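Local coordinates for protein beta-fructofuranosidase (Bifidobacterium adolescentis, PDB 6NOB) that probably releases fructose from the non-reducing ends of beta-fructofuranosides such as sucrose, at residues 236-241 against 254-259; 192-197 against 219-224; 265-270 against 288-293; 340-345 against 356-361. All coordinates share one frame; numbering follows the deposited sequence.

Interaction 1. Residues 236-241 against 254-259; sequences EYQTTC and PVALRA. With EDO (1,2-ethanediol), chain C.
Gln238 O receives two backbone N-H groups from the facing strand, Val255 N at 2.7 Å along an almost straight bond (174° at the hydrogen) and Ala256 N at 3.1 Å. Two successive residues opposite one are the signature of a classic beta bulge, and both donors lie somewhat out of the carbonyl plane. Gln238 N completes the local pairing by donating to Ala256 O at 2.9 Å, here within the carbonyl plane. Past the bulge the chains part, and a 1,2-ethanediol, probably from the crystallisation liquor, fills in for direct pairing. Its O2 accepts from Arg258 N and donates to Glu236 O at 2.9 Å, while O1 takes Arg258 NE at 2.8 Å, lying at the edge of the guanidinium in its plane. A bend at chi3 (-45°) turns NE of Arg258 back to the diol.

Around this polar core the packing is light. Gln238 lays its CG against Ala256 CB at 3.8 Å, then folds at chi2 (-56°) so that its amide leaves for Phe267 O and Thr222 OG1 in neighbouring parts of the fold. Val255 CG1 meets Thr240 CG2 at 3.6 Å, the two side chains crossing at about a right angle. On the Leu257 side, CD2 touches Tyr237 CB at 3.7 Å. The chemistry implies a hairpin held chiefly by its main chain: the bulge shifts the pairing by one residue in the outermost strand of its four-stranded sheet, and after Ala256 a small guest molecule bridges the carbonyl of Glu236 and the N-H groups of Arg258.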
loop_
_atom_site.group_PDB
_atom_site.type_symbol
_atom_site.label_atom_id
_atom_site.label_comp_id
_atom_site.label_asym_id
_atom_site.label_seq_id
_atom_site.Cartn_x
_atom_site.Cartn_y
_atom_site.Cartn_z
ATOM N N GLU A 236 -16.936 -0.867 12.427
ATOM C CA GLU A 236 -16.501 -0.733 11.042
ATOM C C GLU A 236 -17.678 -0.979 10.109
ATOM O O GLU A 236 -18.448 -1.923 10.309
ATOM C CB GLU A 236 -15.350 -1.696 10.734
ATOM C CG GLU A 236 -14.029 -1.250 11.348
ATOM C CD GLU A 236 -12.855 -2.125 10.954
ATOM O OE1 GLU A 236 -13.075 -3.294 10.571
ATOM O OE2 GLU A 236 -11.705 -1.639 11.033
ATOM N N TYR A 237 -17.809 -0.124 9.097
ATOM C CA TYR A 237 -18.886 -0.208 8.119
ATOM C C TYR A 237 -18.380 0.353 6.798
ATOM O O TYR A 237 -17.362 1.047 6.748
ATOM C CB TYR A 237 -20.139 0.539 8.599
ATOM C CG TYR A 237 -19.870 1.944 9.088
ATOM C CD1 TYR A 237 -19.448 2.180 10.394
ATOM C CD2 TYR A 237 -20.043 3.038 8.248
ATOM C CE1 TYR A 237 -19.202 3.463 10.843
ATOM C CE2 TYR A 237 -19.802 4.327 8.691
ATOM C CZ TYR A 237 -19.381 4.533 9.989
ATOM O OH TYR A 237 -19.136 5.814 10.440
ATOM N N GLN A 238 -19.099 0.042 5.720
ATOM C CA GLN A 238 -18.683 0.389 4.365
ATOM C C GLN A 238 -19.547 1.514 3.809
ATOM O O GLN A 238 -20.779 1.461 3.897
ATOM C CB GLN A 238 -18.755 -0.828 3.440
ATOM C CG GLN A 238 -18.442 -2.150 4.119
ATOM C CD GLN A 238 -17.083 -2.153 4.795
ATOM O OE1 GLN A 238 -16.162 -1.447 4.378
ATOM N NE2 GLN A 238 -16.954 -2.951 5.846
ATOM N N THR A 239 -18.898 2.520 3.223
ATOM C CA THR A 239 -19.573 3.681 2.658
ATOM C C THR A 239 -19.154 3.862 1.203
ATOM O O THR A 239 -18.233 3.207 0.708
ATOM C CB THR A 239 -19.262 4.956 3.458
ATOM O OG1 THR A 239 -17.896 5.337 3.245
ATOM C CG2 THR A 239 -19.487 4.727 4.947
ATOM N N THR A 240 -19.842 4.769 0.513
ATOM C CA THR A 240 -19.537 5.079 -0.875
ATOM C C THR A 240 -19.515 6.588 -1.075
ATOM O O THR A 240 -20.132 7.343 -0.318
ATOM C CB THR A 240 -20.548 4.440 -1.851
ATOM O OG1 THR A 240 -20.000 4.443 -3.174
ATOM C CG2 THR A 240 -21.862 5.209 -1.861
ATOM N N CYS A 241 -18.784 7.016 -2.101
ATOM C CA CYS A 241 -18.735 8.416 -2.499
ATOM C C CYS A 241 -18.185 8.489 -3.914
ATOM O O CYS A 241 -17.639 7.513 -4.439
ATOM C CB CYS A 241 -17.905 9.261 -1.518
ATOM S SG CYS A 241 -16.178 8.790 -1.329
ATOM N N PRO A 254 -23.408 5.514 3.791
ATOM C CA PRO A 254 -23.065 4.108 4.037
ATOM C C PRO A 254 -23.838 3.140 3.156
ATOM O O PRO A 254 -24.969 3.401 2.739
ATOM C CB PRO A 254 -23.439 3.915 5.510
ATOM C CG PRO A 254 -24.575 4.853 5.707
ATOM C CD PRO A 254 -24.262 6.061 4.861
ATOM N N VAL A 255 -23.210 1.994 2.889
ATOM C CA VAL A 255 -23.778 1.007 1.974
ATOM C C VAL A 255 -23.790 -0.411 2.528
ATOM O O VAL A 255 -24.583 -1.244 2.048
ATOM C CB VAL A 255 -23.042 1.037 0.615
ATOM C CG1 VAL A 255 -23.144 2.415 -0.023
ATOM C CG2 VAL A 255 -21.589 0.620 0.783
ATOM N N ALA A 256 -22.964 -0.768 3.512
ATOM C CA ALA A 256 -22.921 -2.152 3.981
ATOM C C ALA A 256 -22.495 -2.196 5.439
ATOM O O ALA A 256 -21.425 -1.689 5.792
ATOM C CB ALA A 256 -21.974 -2.991 3.121
ATOM N N LEU A 257 -23.325 -2.812 6.275
ATOM C CA LEU A 257 -23.018 -3.067 7.675
ATOM C C LEU A 257 -22.776 -4.557 7.889
ATOM O O LEU A 257 -23.076 -5.390 7.029
ATOM C CB LEU A 257 -24.155 -2.585 8.582
ATOM C CG LEU A 257 -24.773 -1.227 8.253
ATOM C CD1 LEU A 257 -25.899 -0.922 9.224
ATOM C CD2 LEU A 257 -23.715 -0.132 8.292
ATOM N N ARG A 258 -22.221 -4.885 9.054
ATOM C CA ARG A 258 -22.057 -6.283 9.435
ATOM C C ARG A 258 -23.406 -6.993 9.399
ATOM O O ARG A 258 -24.389 -6.515 9.974
ATOM C CB ARG A 258 -21.422 -6.384 10.825
ATOM C CG ARG A 258 -19.989 -5.854 10.876
ATOM C CD ARG A 258 -19.301 -6.113 12.208
ATOM N NE ARG A 258 -20.165 -5.796 13.336
ATOM C CZ ARG A 258 -20.515 -6.663 14.278
ATOM N NH1 ARG A 258 -20.064 -7.907 14.242
ATOM N NH2 ARG A 258 -21.308 -6.281 15.261
ATOM N N ALA A 259 -23.451 -8.132 8.704
ATOM C CA ALA A 259 -24.733 -8.773 8.423
ATOM C C ALA A 259 -25.403 -9.300 9.688
ATOM O O ALA A 259 -26.635 -9.329 9.762
ATOM C CB ALA A 259 -24.547 -9.899 7.406
HETATM C C1 EDO C . -21.904 -1.976 12.652
HETATM O O1 EDO C . -21.422 -3.273 13.026
HETATM C C2 EDO C . -21.394 -1.583 11.269
HETATM O O2 EDO C . -21.190 -2.743 10.449
#

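Interaction 2. Residues 192-197 against 219-224; sequences GGAFSG and LYLTRH
Four main-chain hydrogen bonds tie Gly193, Phe195 and Ser196 to His224 and Thr222. Gly193 and His224 exchange a reciprocal pair, after which the chain turns a corner at Ala194 and the register slips by one, a beta bulge. Beyond it Phe195 N donates to Thr222 O at 2.7 Å, and Thr222 N to Ser196 O. Close approach calls for glycine at both ends: a CB on Gly192 would collide with His224 O, while CA of Gly197 lies 3.7 Å from CA of Leu221.

Aromatic contact is the main side-chain theme. His224 CB stands over the centre of the Phe195 ring, 3.3 Å from its centroid, a CH-pi contact. With CG anti to the backbone N (chi1 -177°), the imidazole extends beyond that point; the two planes are nearly parallel (16°) but slid apart, with Phe195 CE2 3.2 Å from His224 ND1. Replacing Phe195 with a serine would probably strip His224 of this flat support and leave the imidazole freer to tilt away from Glu236, to which ND1 is hydrogen-bonded.

On the other side of the sheet, Ala194 CB sits over one face of the Arg223 guanidinium, 3.5 Å from NH1. A bend at chi2 folds the arginine back there, and its NE forms a salt bridge with Glu252.

Buried strands of this kind build the blades of the five-bladed propeller of family 32. Ser196 OG reaches Asp131, within the family's Trp-Met-Asn-Asp-Pro-Asn-Gly motif, which places the corner beside the probable active-site pocket.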
loop_
_atom_site.group_PDB
_atom_site.type_symbol
_atom_site.label_atom_id
_atom_site.label_comp_id
_atom_site.label_asym_id
_atom_site.label_seq_id
_atom_site.Cartn_x
_atom_site.Cartn_y
_atom_site.Cartn_z
ATOM N N GLY A 192 -9.967 6.324 14.659
ATOM C CA GLY A 192 -10.455 5.706 13.438
ATOM C C GLY A 192 -10.139 6.500 12.186
ATOM O O GLY A 192 -8.988 6.889 11.971
ATOM N N GLY A 193 -11.146 6.733 11.337
ATOM C CA GLY A 193 -10.993 7.581 10.175
ATOM C C GLY A 193 -11.479 6.894 8.915
ATOM O O GLY A 193 -12.243 5.922 8.961
ATOM N N ALA A 194 -11.033 7.413 7.774
ATOM C CA ALA A 194 -11.392 6.865 6.467
ATOM C C ALA A 194 -10.413 5.746 6.132
ATOM O O ALA A 194 -9.324 5.994 5.608
ATOM C CB ALA A 194 -11.376 7.958 5.404
ATOM N N PHE A 195 -10.799 4.509 6.430
ATOM C CA PHE A 195 -9.933 3.359 6.205
ATOM C C PHE A 195 -9.931 2.985 4.721
ATOM O O PHE A 195 -10.477 3.693 3.869
ATOM C CB PHE A 195 -10.355 2.191 7.093
ATOM C CG PHE A 195 -9.780 2.246 8.484
ATOM C CD1 PHE A 195 -9.347 3.448 9.025
ATOM C CD2 PHE A 195 -9.659 1.095 9.243
ATOM C CE1 PHE A 195 -8.819 3.501 10.300
ATOM C CE2 PHE A 195 -9.125 1.140 10.517
ATOM C CZ PHE A 195 -8.707 2.346 11.049
ATOM N N SER A 196 -9.318 1.847 4.406
ATOM C CA SER A 196 -9.003 1.498 3.029
ATOM C C SER A 196 -10.274 1.275 2.210
ATOM O O SER A 196 -11.351 0.984 2.743
ATOM C CB SER A 196 -8.124 0.250 2.999
ATOM O OG SER A 196 -6.793 0.580 3.351
ATOM N N GLY A 197 -10.135 1.423 0.890
ATOM C CA GLY A 197 -11.255 1.267 -0.022
ATOM C C GLY A 197 -10.798 1.058 -1.450
ATOM O O GLY A 197 -9.622 1.221 -1.782
ATOM N N LEU A 219 -16.085 5.237 -5.171
ATOM C CA LEU A 219 -15.237 4.596 -4.182
ATOM C C LEU A 219 -16.098 3.909 -3.139
ATOM O O LEU A 219 -17.156 4.419 -2.761
ATOM C CB LEU A 219 -14.309 5.613 -3.521
ATOM C CG LEU A 219 -13.479 6.266 -4.624
ATOM C CD1 LEU A 219 -13.629 7.777 -4.605
ATOM C CD2 LEU A 219 -12.027 5.840 -4.531
ATOM N N TYR A 220 -15.652 2.733 -2.705
ATOM C CA TYR A 220 -16.236 2.015 -1.580
ATOM C C TYR A 220 -15.140 1.842 -0.541
ATOM O O TYR A 220 -14.098 1.252 -0.839
ATOM C CB TYR A 220 -16.790 0.654 -2.011
ATOM C CG TYR A 220 -17.952 0.728 -2.976
ATOM C CD1 TYR A 220 -19.261 0.746 -2.508
ATOM C CD2 TYR A 220 -17.745 0.763 -4.351
ATOM C CE1 TYR A 220 -20.330 0.807 -3.379
ATOM C CE2 TYR A 220 -18.811 0.826 -5.233
ATOM C CZ TYR A 220 -20.102 0.846 -4.739
ATOM O OH TYR A 220 -21.174 0.905 -5.602
ATOM N N LEU A 221 -15.363 2.359 0.665
ATOM C CA LEU A 221 -14.322 2.375 1.683
ATOM C C LEU A 221 -14.905 2.009 3.040
ATOM O O LEU A 221 -16.123 1.967 3.235
ATOM C CB LEU A 221 -13.632 3.743 1.762
ATOM C CG LEU A 221 -14.495 4.902 2.266
ATOM C CD1 LEU A 221 -13.704 5.781 3.222
ATOM C CD2 LEU A 221 -15.025 5.720 1.099
ATOM N N THR A 222 -14.007 1.751 3.986
ATOM C CA THR A 222 -14.368 1.452 5.364
ATOM C C THR A 222 -14.246 2.708 6.213
ATOM O O THR A 222 -13.243 3.425 6.129
ATOM C CB THR A 222 -13.471 0.354 5.942
ATOM O OG1 THR A 222 -13.722 -0.875 5.256
ATOM C CG2 THR A 222 -13.740 0.168 7.435
ATOM N N ARG A 223 -15.270 2.974 7.017
ATOM C CA ARG A 223 -15.187 3.948 8.094
ATOM C C ARG A 223 -14.967 3.193 9.397
ATOM O O ARG A 223 -15.655 2.203 9.667
ATOM C CB ARG A 223 -16.454 4.802 8.179
ATOM C CG ARG A 223 -16.524 5.917 7.150
ATOM C CD ARG A 223 -15.616 7.073 7.534
ATOM N NE ARG A 223 -15.511 8.058 6.463
ATOM C CZ ARG A 223 -14.679 9.095 6.483
ATOM N NH1 ARG A 223 -13.880 9.282 7.523
ATOM N NH2 ARG A 223 -14.647 9.941 5.462
ATOM N N HIS A 224 -14.003 3.652 10.189
ATOM C CA HIS A 224 -13.614 2.994 11.428
ATOM C C HIS A 224 -13.879 3.928 12.598
ATOM O O HIS A 224 -13.501 5.104 12.558
ATOM C CB HIS A 224 -12.137 2.592 11.387
ATOM C CG HIS A 224 -11.671 1.843 12.598
ATOM N ND1 HIS A 224 -11.506 0.475 12.609
ATOM C CD2 HIS A 224 -11.310 2.274 13.831
ATOM C CE1 HIS A 224 -11.075 0.094 13.798
ATOM N NE2 HIS A 224 -10.949 1.166 14.558
#

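Interaction 3. Residues 265-270 against 288-293; sequences YDFRDP and MVTATN
Arg268 and Ala291 form an antiparallel hydrogen-bonded pair, the strand segments running at 164° to each other. This hairpin of the family 32 propeller carries the family's Arg-Asp-Pro motif in residues 268-270. Before the paired region, Thr292 OG1 donates to Asp266 O at 2.7 Å, nearly in line with that carbonyl, a side chain thus extending the ladder where regular pairing has not begun. Carried outward by an extended chi1 (170°), the Phe267 ring reaches the facing strand: CE1 lies 3.4 Å from Thr290 OG1, whose hydroxyl is hydrogen-bonded to that of Thr342, and Thr292 CB lies at the ring's edge, near its plane. A serine in place of Phe267 would probably open a gap beside Thr290 and cost Phe263 one of its edge-to-face partners. Farther along, Pro270 CB packs on Met288 SD at 3.9 Å.

Arg268 NH1 holds Asp266 OD1 at 2.9 Å in a salt bridge, on the anti side of the carboxylate and in the guanidinium plane. The arginine also pairs with Glu236 and Glu375, so three carboxylates hold its guanidinium group in place. The other oxygen, Asp266 OD2, accepts from a water at 2.6 Å, which also donates to Asn293 OD1 at 3.0 Å.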
loop_
_atom_site.group_PDB
_atom_site.type_symbol
_atom_site.label_atom_id
_atom_site.label_comp_id
_atom_site.label_asym_id
_atom_site.label_seq_id
_atom_site.Cartn_x
_atom_site.Cartn_y
_atom_site.Cartn_z
ATOM N N TYR A 265 -15.958 -7.903 14.647
ATOM C CA TYR A 265 -15.981 -6.445 14.632
ATOM C C TYR A 265 -15.053 -5.889 13.561
ATOM O O TYR A 265 -15.347 -4.847 12.963
ATOM C CB TYR A 265 -15.607 -5.899 16.009
ATOM C CG TYR A 265 -16.666 -6.141 17.059
ATOM C CD1 TYR A 265 -18.003 -5.856 16.804
ATOM C CD2 TYR A 265 -16.331 -6.660 18.304
ATOM C CE1 TYR A 265 -18.977 -6.080 17.764
ATOM C CE2 TYR A 265 -17.295 -6.889 19.266
ATOM C CZ TYR A 265 -18.615 -6.596 18.992
ATOM O OH TYR A 265 -19.575 -6.820 19.950
ATOM N N ASP A 266 -13.935 -6.568 13.304
ATOM C CA ASP A 266 -13.104 -6.266 12.146
ATOM C C ASP A 266 -13.862 -6.643 10.877
ATOM O O ASP A 266 -14.139 -7.824 10.639
ATOM C CB ASP A 266 -11.784 -7.029 12.229
ATOM C CG ASP A 266 -11.004 -6.714 13.493
ATOM O OD1 ASP A 266 -10.474 -5.588 13.593
ATOM O OD2 ASP A 266 -10.921 -7.591 14.383
ATOM N N PHE A 267 -14.192 -5.642 10.063
ATOM C CA PHE A 267 -15.042 -5.839 8.896
ATOM C C PHE A 267 -14.769 -4.705 7.917
ATOM O O PHE A 267 -15.483 -3.696 7.921
ATOM C CB PHE A 267 -16.512 -5.885 9.332
ATOM C CG PHE A 267 -17.504 -5.848 8.199
ATOM C CD1 PHE A 267 -17.576 -6.885 7.283
ATOM C CD2 PHE A 267 -18.396 -4.792 8.079
ATOM C CE1 PHE A 267 -18.501 -6.856 6.250
ATOM C CE2 PHE A 267 -19.323 -4.760 7.055
ATOM C CZ PHE A 267 -19.372 -5.793 6.137
ATOM N N ARG A 268 -13.736 -4.839 7.085
ATOM C CA ARG A 268 -13.176 -3.668 6.424
ATOM C C ARG A 268 -12.579 -4.024 5.066
ATOM O O ARG A 268 -12.551 -5.185 4.646
ATOM C CB ARG A 268 -12.121 -3.013 7.315
ATOM C CG ARG A 268 -10.944 -3.909 7.654
ATOM C CD ARG A 268 -9.890 -3.120 8.422
ATOM N NE ARG A 268 -8.927 -3.980 9.102
ATOM C CZ ARG A 268 -9.120 -4.512 10.304
ATOM N NH1 ARG A 268 -10.249 -4.278 10.962
ATOM N NH2 ARG A 268 -8.185 -5.281 10.848
ATOM N N ASP A 269 -12.100 -2.981 4.382
ATOM C CA ASP A 269 -11.358 -3.027 3.126
ATOM C C ASP A 269 -12.202 -3.589 1.985
ATOM O O ASP A 269 -11.819 -4.593 1.369
ATOM C CB ASP A 269 -10.081 -3.850 3.302
ATOM C CG ASP A 269 -9.257 -3.410 4.503
ATOM O OD1 ASP A 269 -9.388 -2.242 4.932
ATOM O OD2 ASP A 269 -8.477 -4.237 5.022
ATOM N N PRO A 270 -13.331 -2.963 1.648
ATOM C CA PRO A 270 -14.181 -3.512 0.585
ATOM C C PRO A 270 -13.509 -3.407 -0.772
ATOM O O PRO A 270 -12.908 -2.385 -1.111
ATOM C CB PRO A 270 -15.436 -2.636 0.647
ATOM C CG PRO A 270 -14.932 -1.327 1.167
ATOM C CD PRO A 270 -13.840 -1.672 2.146
ATOM N N MET A 288 -18.625 -7.638 -4.059
ATOM C CA MET A 288 -17.770 -6.963 -3.092
ATOM C C MET A 288 -17.283 -7.984 -2.074
ATOM O O MET A 288 -18.095 -8.681 -1.454
ATOM C CB MET A 288 -18.531 -5.824 -2.394
ATOM C CG MET A 288 -17.832 -5.222 -1.173
ATOM S SD MET A 288 -18.939 -4.266 -0.102
ATOM C CE MET A 288 -19.441 -2.923 -1.179
ATOM N N VAL A 289 -15.968 -8.080 -1.905
ATOM C CA VAL A 289 -15.382 -8.878 -0.834
ATOM C C VAL A 289 -14.997 -7.944 0.301
ATOM O O VAL A 289 -14.560 -6.808 0.073
ATOM C CB VAL A 289 -14.167 -9.694 -1.317
ATOM C CG1 VAL A 289 -14.606 -10.776 -2.283
ATOM C CG2 VAL A 289 -13.129 -8.791 -1.960
ATOM N N THR A 290 -15.182 -8.413 1.530
ATOM C CA THR A 290 -14.771 -7.684 2.716
ATOM C C THR A 290 -13.984 -8.628 3.613
ATOM O O THR A 290 -14.155 -9.849 3.565
ATOM C CB THR A 290 -15.975 -7.096 3.473
ATOM O OG1 THR A 290 -17.072 -8.017 3.427
ATOM C CG2 THR A 290 -16.411 -5.785 2.841
ATOM N N ALA A 291 -13.105 -8.049 4.424
ATOM C CA ALA A 291 -12.224 -8.809 5.299
ATOM C C ALA A 291 -12.817 -8.853 6.704
ATOM O O ALA A 291 -13.062 -7.805 7.309
ATOM C CB ALA A 291 -10.827 -8.192 5.323
ATOM N N THR A 292 -13.042 -10.059 7.216
ATOM C CA THR A 292 -13.555 -10.243 8.570
ATOM C C THR A 292 -13.173 -11.642 9.049
ATOM O O THR A 292 -12.309 -12.305 8.467
ATOM C CB THR A 292 -15.070 -10.022 8.623
ATOM O OG1 THR A 292 -15.507 -10.057 9.986
ATOM C CG2 THR A 292 -15.801 -11.100 7.836
ATOM N N ASN A 293 -13.813 -12.082 10.132
ATOM C CA ASN A 293 -13.685 -13.445 10.626
ATOM C C ASN A 293 -15.071 -13.955 10.994
ATOM O O ASN A 293 -15.966 -13.175 11.324
ATOM C CB ASN A 293 -12.737 -13.533 11.836
ATOM C CG ASN A 293 -13.078 -12.524 12.924
ATOM O OD1 ASN A 293 -12.540 -11.417 12.952
ATOM N ND2 ASN A 293 -13.975 -12.908 13.827
HETATM O O HOH W 1 -12.993 -9.123 14.821
#

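Interaction 4. Residues 340-345 against 356-361; sequences AMTLFS and WRYEGP
Arg357 grips Glu359 OE1 side-on with two nitrogens, and Ser345 OG lies against the same oxygen across the strands. NE lies 2.9 Å from OE1, coming from above the carboxylate plane, whereas NH2, at 2.8 Å, uses the syn lone pair; both bonds lie in the guanidinium plane. The modelled bond from Ser345 OG to OE1 is too short to be relied on. Bends at chi3 of Arg357 and chi2 of Glu359 bring the two charged ends together, and Arg285, bonded to Ser345 OG, adds another positive group near this carboxylate.

Beside this cluster the main chain is firmly paired. Arg357 N donates to Ser345 O at 2.7 Å, and Ser345 N returns a bond to Arg357 O. Farther along, Leu343 O accepts from Glu359 N, also at 2.7 Å.

The opposite face of the sheet is aromatic. Tyr358 CD1 lies over one face of the Phe344 ring, toward its rim and 3.7 Å from CE2, with the planes at an oblique 37°. Chi1 of Tyr358 is fully extended (-180°), which carries its ring along the sheet until its OH reaches Thr342 CG2 at 3.4 Å. Phe263 meets Tyr358 edge-to-face and touches Phe344 as well. At the end of the hairpin, Trp356 sets CE3 3.6 Å from Ser345 C and also meets the ring of Tyr220.

With Ser345 and Arg357 on one face and Phe344 and Tyr358 on the other, this hairpin continues the sheet through strand 285-295; antiparallel hairpins make up the blades of the five-bladed propeller in the family 32 catalytic domain.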
loop_
_atom_site.group_PDB
_atom_site.type_symbol
_atom_site.label_atom_id
_atom_site.label_comp_id
_atom_site.label_asym_id
_atom_site.label_seq_id
_atom_site.Cartn_x
_atom_site.Cartn_y
_atom_site.Cartn_z
ATOM N N ALA A 340 -12.206 -14.895 7.152
ATOM C CA ALA A 340 -13.153 -15.133 6.073
ATOM C C ALA A 340 -13.291 -13.896 5.199
ATOM O O ALA A 340 -13.229 -12.764 5.690
ATOM C CB ALA A 340 -14.530 -15.532 6.617
ATOM N N MET A 341 -13.481 -14.125 3.902
ATOM C CA MET A 341 -13.825 -13.075 2.947
ATOM C C MET A 341 -15.330 -13.126 2.739
ATOM O O MET A 341 -15.839 -13.983 2.012
ATOM C CB MET A 341 -13.085 -13.261 1.630
ATOM C CG MET A 341 -11.631 -12.886 1.679
ATOM S SD MET A 341 -10.927 -12.880 0.026
ATOM C CE MET A 341 -9.185 -12.834 0.434
ATOM N N THR A 342 -16.043 -12.210 3.380
ATOM C CA THR A 342 -17.490 -12.160 3.250
ATOM C C THR A 342 -17.873 -11.463 1.952
ATOM O O THR A 342 -17.426 -10.343 1.681
ATOM C CB THR A 342 -18.104 -11.455 4.457
ATOM O OG1 THR A 342 -17.249 -10.381 4.870
ATOM C CG2 THR A 342 -18.280 -12.442 5.603
ATOM N N LEU A 343 -18.692 -12.136 1.150
ATOM C CA LEU A 343 -19.052 -11.676 -0.182
ATOM C C LEU A 343 -20.418 -11.002 -0.167
ATOM O O LEU A 343 -21.359 -11.493 0.464
ATOM C CB LEU A 343 -19.057 -12.846 -1.167
ATOM C CG LEU A 343 -19.190 -12.505 -2.651
ATOM C CD1 LEU A 343 -18.001 -11.691 -3.128
ATOM C CD2 LEU A 343 -19.337 -13.773 -3.474
ATOM N N PHE A 344 -20.516 -9.871 -0.867
ATOM C CA PHE A 344 -21.758 -9.134 -1.041
ATOM C C PHE A 344 -21.948 -8.811 -2.516
ATOM O O PHE A 344 -20.983 -8.713 -3.277
ATOM C CB PHE A 344 -21.773 -7.828 -0.237
ATOM C CG PHE A 344 -21.641 -8.017 1.247
ATOM C CD1 PHE A 344 -20.394 -8.165 1.836
ATOM C CD2 PHE A 344 -22.764 -8.026 2.057
ATOM C CE1 PHE A 344 -20.273 -8.330 3.201
ATOM C CE2 PHE A 344 -22.650 -8.191 3.422
ATOM C CZ PHE A 344 -21.403 -8.343 3.997
ATOM N N SER A 345 -23.206 -8.633 -2.920
ATOM C CA SER A 345 -23.506 -8.280 -4.301
ATOM C C SER A 345 -24.645 -7.273 -4.350
ATOM O O SER A 345 -25.530 -7.264 -3.491
ATOM C CB SER A 345 -23.882 -9.502 -5.147
ATOM O OG SER A 345 -25.058 -10.116 -4.663
ATOM N N TRP A 356 -26.882 -3.952 -0.652
ATOM C CA TRP A 356 -25.845 -4.954 -0.851
ATOM C C TRP A 356 -26.265 -6.242 -0.157
ATOM O O TRP A 356 -26.443 -6.266 1.065
ATOM C CB TRP A 356 -24.498 -4.441 -0.341
ATOM C CG TRP A 356 -23.948 -3.394 -1.258
ATOM C CD1 TRP A 356 -24.212 -2.056 -1.227
ATOM C CD2 TRP A 356 -23.080 -3.605 -2.379
ATOM N NE1 TRP A 356 -23.546 -1.417 -2.247
ATOM C CE2 TRP A 356 -22.845 -2.346 -2.968
ATOM C CE3 TRP A 356 -22.468 -4.734 -2.933
ATOM C CZ2 TRP A 356 -22.024 -2.186 -4.083
ATOM C CZ3 TRP A 356 -21.655 -4.571 -4.042
ATOM C CH2 TRP A 356 -21.441 -3.307 -4.604
ATOM N N ARG A 357 -26.435 -7.298 -0.945
ATOM C CA ARG A 357 -26.948 -8.576 -0.470
ATOM C C ARG A 357 -25.799 -9.449 0.020
ATOM O O ARG A 357 -24.815 -9.646 -0.698
ATOM C CB ARG A 357 -27.706 -9.273 -1.599
ATOM C CG ARG A 357 -28.407 -10.559 -1.220
ATOM C CD ARG A 357 -29.161 -11.110 -2.422
ATOM N NE ARG A 357 -28.252 -11.587 -3.462
ATOM C CZ ARG A 357 -28.610 -11.817 -4.722
ATOM N NH1 ARG A 357 -29.862 -11.605 -5.107
ATOM N NH2 ARG A 357 -27.716 -12.257 -5.598
ATOM N N TYR A 358 -25.925 -9.968 1.240
ATOM C CA TYR A 358 -24.893 -10.842 1.784
ATOM C C TYR A 358 -24.947 -12.201 1.097
ATOM O O TYR A 358 -25.997 -12.848 1.056
ATOM C CB TYR A 358 -25.064 -10.997 3.295
ATOM C CG TYR A 358 -24.024 -11.886 3.944
ATOM C CD1 TYR A 358 -22.703 -11.866 3.516
ATOM C CD2 TYR A 358 -24.362 -12.744 4.986
ATOM C CE1 TYR A 358 -21.749 -12.676 4.101
ATOM C CE2 TYR A 358 -23.413 -13.559 5.579
ATOM C CZ TYR A 358 -22.107 -13.521 5.130
ATOM O OH TYR A 358 -21.153 -14.326 5.708
ATOM N N GLU A 359 -23.809 -12.634 0.556
ATOM C CA GLU A 359 -23.727 -13.873 -0.204
ATOM C C GLU A 359 -23.013 -14.993 0.541
ATOM O O GLU A 359 -22.831 -16.077 -0.026
ATOM C CB GLU A 359 -23.023 -13.621 -1.543
ATOM C CG GLU A 359 -23.686 -12.567 -2.419
ATOM C CD GLU A 359 -24.715 -13.158 -3.365
ATOM O OE1 GLU A 359 -25.489 -12.386 -3.968
ATOM O OE2 GLU A 359 -24.752 -14.399 -3.507
ATOM N N GLY A 360 -22.606 -14.772 1.788
ATOM C CA GLY A 360 -21.852 -15.756 2.524
ATOM C C GLY A 360 -20.361 -15.578 2.327
ATOM O O GLY A 360 -19.911 -14.744 1.533
ATOM N N PRO A 361 -19.559 -16.354 3.059
ATOM C CA PRO A 361 -18.099 -16.294 2.877
ATOM C C PRO A 361 -17.682 -17.007 1.600
ATOM O O PRO A 361 -17.867 -18.218 1.462
ATOM C CB PRO A 361 -17.560 -17.004 4.124
ATOM C CG PRO A 361 -18.652 -17.950 4.508
ATOM C CD PRO A 361 -19.945 -17.244 4.167
#

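Read from the N terminus, the contacts come in series, and none nests in or crosses another. Interaction 2 closes the first excursion, bringing strand 216-227 back beside strand 190-202; interaction 1 then adds the hairpin that finishes the same four-stranded sheet. After a short passage the chain enters a second sheet, where interaction 3 closes one hairpin and interaction 4 the next, strands 285-295 and 337-347 lying side by side. The two sheets meet across a polar seam: the carboxylate of Glu236 bonds to Phe267 N, and the hydroxyl of Thr222 to Asp269 N. Packing adds to it, with Trp356 against the Val255 carbonyl. Two neighbouring propeller blades are thereby tied together.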